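PDB 5IG9: ATP grasp ligase from Microcystis aeruginosa MRC, which probably uses ATP to activate carboxylate side chains of a precursor peptide and join them to hydroxyl groups as an ATP-grasp ligase. Local coordinates for residues L62-V67 with A106-F111; Q224-A229 with S314-E319. All blocks are in the same frame, centred on the assembly; numbering follows the deposited sequence.

Contact 1: residues L62-V67 with A106-F111; sequences LELKEV and ASLSGF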
loop_
_atom_site.group_PDB
_atom_site.type_symbol
_atom_site.label_atom_id
_atom_site.label_comp_id
_atom_site.label_asym_id
_atom_site.label_seq_id
_atom_site.Cartn_x
_atom_site.Cartn_y
_atom_site.Cartn_z
ATOM N N LEU A 62 -1.621 6.705 26.077
ATOM C CA LEU A 62 -1.702 5.284 25.752
ATOM C C LEU A 62 -0.293 4.730 25.605
ATOM O O LEU A 62 0.432 5.111 24.681
ATOM C CB LEU A 62 -2.522 5.069 24.473
ATOM C CG LEU A 62 -2.878 3.664 23.981
ATOM C CD1 LEU A 62 -1.995 3.289 22.803
ATOM C CD2 LEU A 62 -2.787 2.614 25.086
ATOM N N GLU A 63 0.093 3.845 26.516
ATOM C CA GLU A 63 1.364 3.150 26.403
ATOM C C GLU A 63 1.195 1.956 25.477
ATOM O O GLU A 63 0.281 1.146 25.655
ATOM C CB GLU A 63 1.866 2.705 27.778
ATOM C CG GLU A 63 2.161 3.855 28.735
ATOM C CD GLU A 63 3.556 3.778 29.333
ATOM O OE1 GLU A 63 4.161 4.844 29.578
ATOM O OE2 GLU A 63 4.052 2.652 29.555
ATOM N N LEU A 64 2.077 1.848 24.482
ATOM C CA LEU A 64 1.902 0.840 23.443
ATOM C C LEU A 64 2.145 -0.577 23.944
ATOM O O LEU A 64 1.755 -1.531 23.263
ATOM C CB LEU A 64 2.821 1.143 22.265
ATOM C CG LEU A 64 2.519 2.472 21.576
ATOM C CD1 LEU A 64 3.532 2.744 20.482
ATOM C CD2 LEU A 64 1.107 2.480 21.015
ATOM N N LYS A 65 2.779 -0.745 25.105
ATOM C CA LYS A 65 2.951 -2.088 25.649
ATOM C C LYS A 65 1.643 -2.665 26.173
ATOM O O LYS A 65 1.522 -3.890 26.290
ATOM C CB LYS A 65 3.995 -2.083 26.766
ATOM C CG LYS A 65 3.610 -1.250 27.981
ATOM C CD LYS A 65 4.608 -1.430 29.116
ATOM C CE LYS A 65 4.212 -0.613 30.337
ATOM N NZ LYS A 65 5.148 -0.831 31.476
ATOM N N GLU A 66 0.669 -1.813 26.486
ATOM C CA GLU A 66 -0.614 -2.228 27.029
ATOM C C GLU A 66 -1.665 -2.446 25.948
ATOM O O GLU A 66 -2.835 -2.678 26.273
ATOM C CB GLU A 66 -1.111 -1.190 28.039
ATOM C CG GLU A 66 -0.130 -0.902 29.170
ATOM C CD GLU A 66 -0.460 0.379 29.914
ATOM O OE1 GLU A 66 0.092 0.598 31.014
ATOM O OE2 GLU A 66 -1.276 1.169 29.394
ATOM N N VAL A 67 -1.275 -2.373 24.678
ATOM C CA VAL A 67 -2.200 -2.591 23.571
ATOM C C VAL A 67 -2.393 -4.090 23.381
ATOM O O VAL A 67 -1.437 -4.824 23.106
ATOM C CB VAL A 67 -1.692 -1.922 22.286
ATOM C CG1 VAL A 67 -2.394 -2.497 21.062
ATOM C CG2 VAL A 67 -1.902 -0.413 22.358
ATOM N N ALA A 106 2.241 -1.843 12.291
ATOM C CA ALA A 106 2.802 -3.108 11.832
ATOM C C ALA A 106 3.743 -3.738 12.849
ATOM O O ALA A 106 3.989 -4.946 12.779
ATOM C CB ALA A 106 3.533 -2.903 10.507
ATOM N N SER A 107 4.276 -2.955 13.787
ATOM C CA SER A 107 5.169 -3.488 14.807
ATOM C C SER A 107 4.433 -3.953 16.054
ATOM O O SER A 107 4.985 -4.749 16.820
ATOM C CB SER A 107 6.212 -2.438 15.197
ATOM O OG SER A 107 6.957 -2.025 14.066
ATOM N N LEU A 108 3.209 -3.481 16.271
ATOM C CA LEU A 108 2.449 -3.873 17.448
ATOM C C LEU A 108 2.053 -5.340 17.373
ATOM O O LEU A 108 1.635 -5.837 16.323
ATOM C CB LEU A 108 1.198 -3.009 17.585
ATOM C CG LEU A 108 1.407 -1.530 17.908
ATOM C CD1 LEU A 108 0.115 -0.766 17.683
ATOM C CD2 LEU A 108 1.886 -1.361 19.340
ATOM N N SER A 109 2.185 -6.035 18.498
ATOM C CA SER A 109 1.732 -7.411 18.599
ATOM C C SER A 109 0.261 -7.415 19.017
ATOM O O SER A 109 -0.410 -6.379 19.020
ATOM C CB SER A 109 2.617 -8.192 19.567
ATOM O OG SER A 109 2.436 -7.752 20.899
ATOM N N GLY A 110 -0.261 -8.578 19.376
ATOM C CA GLY A 110 -1.662 -8.687 19.696
ATOM C C GLY A 110 -2.505 -8.975 18.471
ATOM O O GLY A 110 -2.013 -9.306 17.389
ATOM N N PHE A 111 -3.815 -8.832 18.651
ATOM C CA PHE A 111 -4.772 -9.150 17.600
ATOM C C PHE A 111 -5.082 -7.909 16.770
ATOM O O PHE A 111 -5.410 -6.852 17.319
ATOM C CB PHE A 111 -6.053 -9.724 18.203
ATOM C CG PHE A 111 -7.091 -10.080 17.183
ATOM C CD1 PHE A 111 -6.942 -11.204 16.387
ATOM C CD2 PHE A 111 -8.216 -9.293 17.020
ATOM C CE1 PHE A 111 -7.897 -11.534 15.443
ATOM C CE2 PHE A 111 -9.178 -9.618 16.081
ATOM C CZ PHE A 111 -9.016 -10.739 15.290
#
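L64 and L108 bring two turning pieces of backbone to 7.6 Å between their CA atoms, and V67 CA stands 7.2 Å from G110 CA. Both pieces belong to the Rossmann-like pre-ATP-grasp domain, where strand 69-72, helix 87-107 and strand 111-113 form a beta-alpha-beta crossover: residues 62-67 lead into its first strand, and 106-111 link its helix to its second. The turn of the first piece is held by E66 N to E63 O (3.1 Å) and a weak bond from V67 N to L64 O. No hydrogen bond spans this small van der Waals contact, mostly between aliphatic groups. L108, just past the helix, has the largest share. Its CG lies anti to the carbonyl carbon (chi1 -68°), and the CD2 branch reaches across to L64, approaching the backbone and CB rather than meeting the leucine end on. V67 directs its CB toward 106-111, and its CG1 lies 4.6 Å from L108 CD1. L4 of strand 3-7 touches both V67 and L108, tying them to the parallel sheet, and I55 packs on L64. The tightest approach sets the L108 CD2 methyl 3.9 Å from L64 O and 4.0 Å from L64 CB.

Contact 2: residues Q224-A229 with S314-E319; sequences QIFTAA and SQAIAE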
loop_
_atom_site.group_PDB
_atom_site.type_symbol
_atom_site.label_atom_id
_atom_site.label_comp_id
_atom_site.label_asym_id
_atom_site.label_seq_id
_atom_site.Cartn_x
_atom_site.Cartn_y
_atom_site.Cartn_z
ATOM N N GLN A 224 -18.965 -14.882 11.353
ATOM C CA GLN A 224 -20.363 -14.488 11.451
ATOM C C GLN A 224 -20.723 -13.640 10.239
ATOM O O GLN A 224 -20.023 -12.668 9.929
ATOM C CB GLN A 224 -20.616 -13.712 12.744
ATOM C CG GLN A 224 -22.077 -13.507 13.071
ATOM C CD GLN A 224 -22.278 -13.011 14.488
ATOM O OE1 GLN A 224 -21.315 -12.710 15.196
ATOM N NE2 GLN A 224 -23.535 -12.927 14.913
ATOM N N ILE A 225 -21.806 -14.007 9.559
ATOM C CA ILE A 225 -22.156 -13.430 8.267
ATOM C C ILE A 225 -23.470 -12.679 8.401
ATOM O O ILE A 225 -24.510 -13.285 8.683
ATOM C CB ILE A 225 -22.254 -14.506 7.177
ATOM C CG1 ILE A 225 -20.995 -15.372 7.189
ATOM C CG2 ILE A 225 -22.457 -13.863 5.817
ATOM C CD1 ILE A 225 -21.028 -16.504 6.203
ATOM N N PHE A 226 -23.423 -11.365 8.179
ATOM C CA PHE A 226 -24.609 -10.515 8.175
ATOM C C PHE A 226 -24.932 -10.149 6.730
ATOM O O PHE A 226 -24.209 -9.364 6.104
ATOM C CB PHE A 226 -24.389 -9.258 9.014
ATOM C CG PHE A 226 -23.976 -9.534 10.427
ATOM C CD1 PHE A 226 -22.638 -9.669 10.761
ATOM C CD2 PHE A 226 -24.923 -9.640 11.433
ATOM C CE1 PHE A 226 -22.255 -9.914 12.062
ATOM C CE2 PHE A 226 -24.546 -9.883 12.737
ATOM C CZ PHE A 226 -23.212 -10.021 13.054
ATOM N N THR A 227 -26.023 -10.700 6.206
ATOM C CA THR A 227 -26.417 -10.503 4.818
ATOM C C THR A 227 -27.669 -9.643 4.754
ATOM O O THR A 227 -28.678 -9.959 5.393
ATOM C CB THR A 227 -26.668 -11.841 4.120
ATOM O OG1 THR A 227 -25.491 -12.650 4.198
ATOM C CG2 THR A 227 -27.019 -11.612 2.657
ATOM N N ALA A 228 -27.601 -8.571 3.969
ATOM C CA ALA A 228 -28.720 -7.665 3.765
ATOM C C ALA A 228 -28.982 -7.500 2.273
ATOM O O ALA A 228 -28.044 -7.430 1.473
ATOM C CB ALA A 228 -28.449 -6.304 4.411
ATOM N N ALA A 229 -30.258 -7.437 1.901
ATOM C CA ALA A 229 -30.660 -7.332 0.506
ATOM C C ALA A 229 -31.615 -6.163 0.323
ATOM O O ALA A 229 -32.320 -5.765 1.253
ATOM C CB ALA A 229 -31.326 -8.619 0.012
ATOM N N SER A 314 -21.573 -3.755 15.473
ATOM C CA SER A 314 -20.625 -3.137 16.395
ATOM C C SER A 314 -20.387 -4.015 17.614
ATOM O O SER A 314 -19.277 -4.035 18.162
ATOM C CB SER A 314 -21.130 -1.759 16.820
ATOM O OG SER A 314 -22.284 -1.872 17.634
ATOM N N GLN A 315 -21.409 -4.753 18.051
ATOM C CA GLN A 315 -21.222 -5.712 19.133
ATOM C C GLN A 315 -20.284 -6.837 18.710
ATOM O O GLN A 315 -19.396 -7.239 19.469
ATOM C CB GLN A 315 -22.574 -6.273 19.571
ATOM C CG GLN A 315 -22.500 -7.223 20.750
ATOM C CD GLN A 315 -21.959 -6.557 22.001
ATOM O OE1 GLN A 315 -22.314 -5.419 22.316
ATOM N NE2 GLN A 315 -21.092 -7.261 22.718
ATOM N N ALA A 316 -20.464 -7.357 17.494
ATOM C CA ALA A 316 -19.623 -8.459 17.034
ATOM C C ALA A 316 -18.178 -8.014 16.866
ATOM O O ALA A 316 -17.248 -8.778 17.151
ATOM C CB ALA A 316 -20.162 -9.029 15.723
ATOM N N ILE A 317 -17.970 -6.782 16.401
ATOM C CA ILE A 317 -16.615 -6.262 16.240
ATOM C C ILE A 317 -15.949 -6.092 17.597
ATOM O O ILE A 317 -14.799 -6.498 17.797
ATOM C CB ILE A 317 -16.637 -4.935 15.459
ATOM C CG1 ILE A 317 -17.096 -5.173 14.021
ATOM C CG2 ILE A 317 -15.263 -4.270 15.488
ATOM C CD1 ILE A 317 -17.174 -3.912 13.200
ATOM N N ALA A 318 -16.663 -5.485 18.548
ATOM C CA ALA A 318 -16.111 -5.300 19.885
ATOM C C ALA A 318 -15.796 -6.637 20.546
ATOM O O ALA A 318 -14.830 -6.745 21.309
ATOM C CB ALA A 318 -17.080 -4.492 20.745
ATOM N N GLU A 319 -16.592 -7.671 20.263
ATOM C CA GLU A 319 -16.332 -8.977 20.861
ATOM C C GLU A 319 -15.051 -9.592 20.312
ATOM O O GLU A 319 -14.189 -10.036 21.076
ATOM C CB GLU A 319 -17.527 -9.910 20.646
ATOM C CG GLU A 319 -18.732 -9.569 21.518
ATOM C CD GLU A 319 -19.918 -10.493 21.287
ATOM O OE1 GLU A 319 -19.788 -11.441 20.484
ATOM O OE2 GLU A 319 -20.982 -10.270 21.907
#
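A316, on helix 313-323, meets F226 and Q224 of strand 224-231 through its single methyl group. Of the three it loses the most surface, and its CB points toward the strand. F226 comes from the sheet with CG anti to the carbonyl carbon (chi1 -56°), which carries the ring out toward the helix so that its far end, CZ, stops 4.2 Å from A316 CB; the methyl sits obliquely to the ring. Two residues earlier and on the same side of the strand, Q224 runs out fully extended, CG anti to the backbone N (chi1 -168°), and lays its amide oxygen OE1 3.9 Å from A316 CB. That approach is van der Waals contact, and no hydrogen bond crosses between strand and helix. V221 of the adjacent strand 214-221 touches A316 too. Beside A316, Q315 NE2 donates across one turn of the helix to E319 OE2 at 3.1 Å, nearly straight (161°), on the anti side of the carboxylate. The other side of the helix, at A318, packs on A21 and I22 of helix 14-23. Thus the start of one strand of an ATP-grasp-type antiparallel sheet touches a helix that also packs on the Rossmann-like part, consistent with a joint between the two.

Contacts 1 and 2 lie 25 Å apart between centres, with nearest atoms about 7 Å apart and no touch. They follow one another along the chain: contact 1 closes inside the N-terminal Rossmann-like domain before contact 2 opens, joining the antiparallel sheet to the C-terminal helix. Two routes connect them. F111 of contact 1 touches S324, just beyond helix 313-323 of contact 2, and that helix packs on helix 14-23, which follows strand 3-7, the strand whose L4 touches V67 and L108. Contact 1 is more peripheral and lies next to the interface with the second subunit: S107 O accepts a hydrogen bond from Q130 NE2 of the second subunit, whereas no other chain touches contact 2.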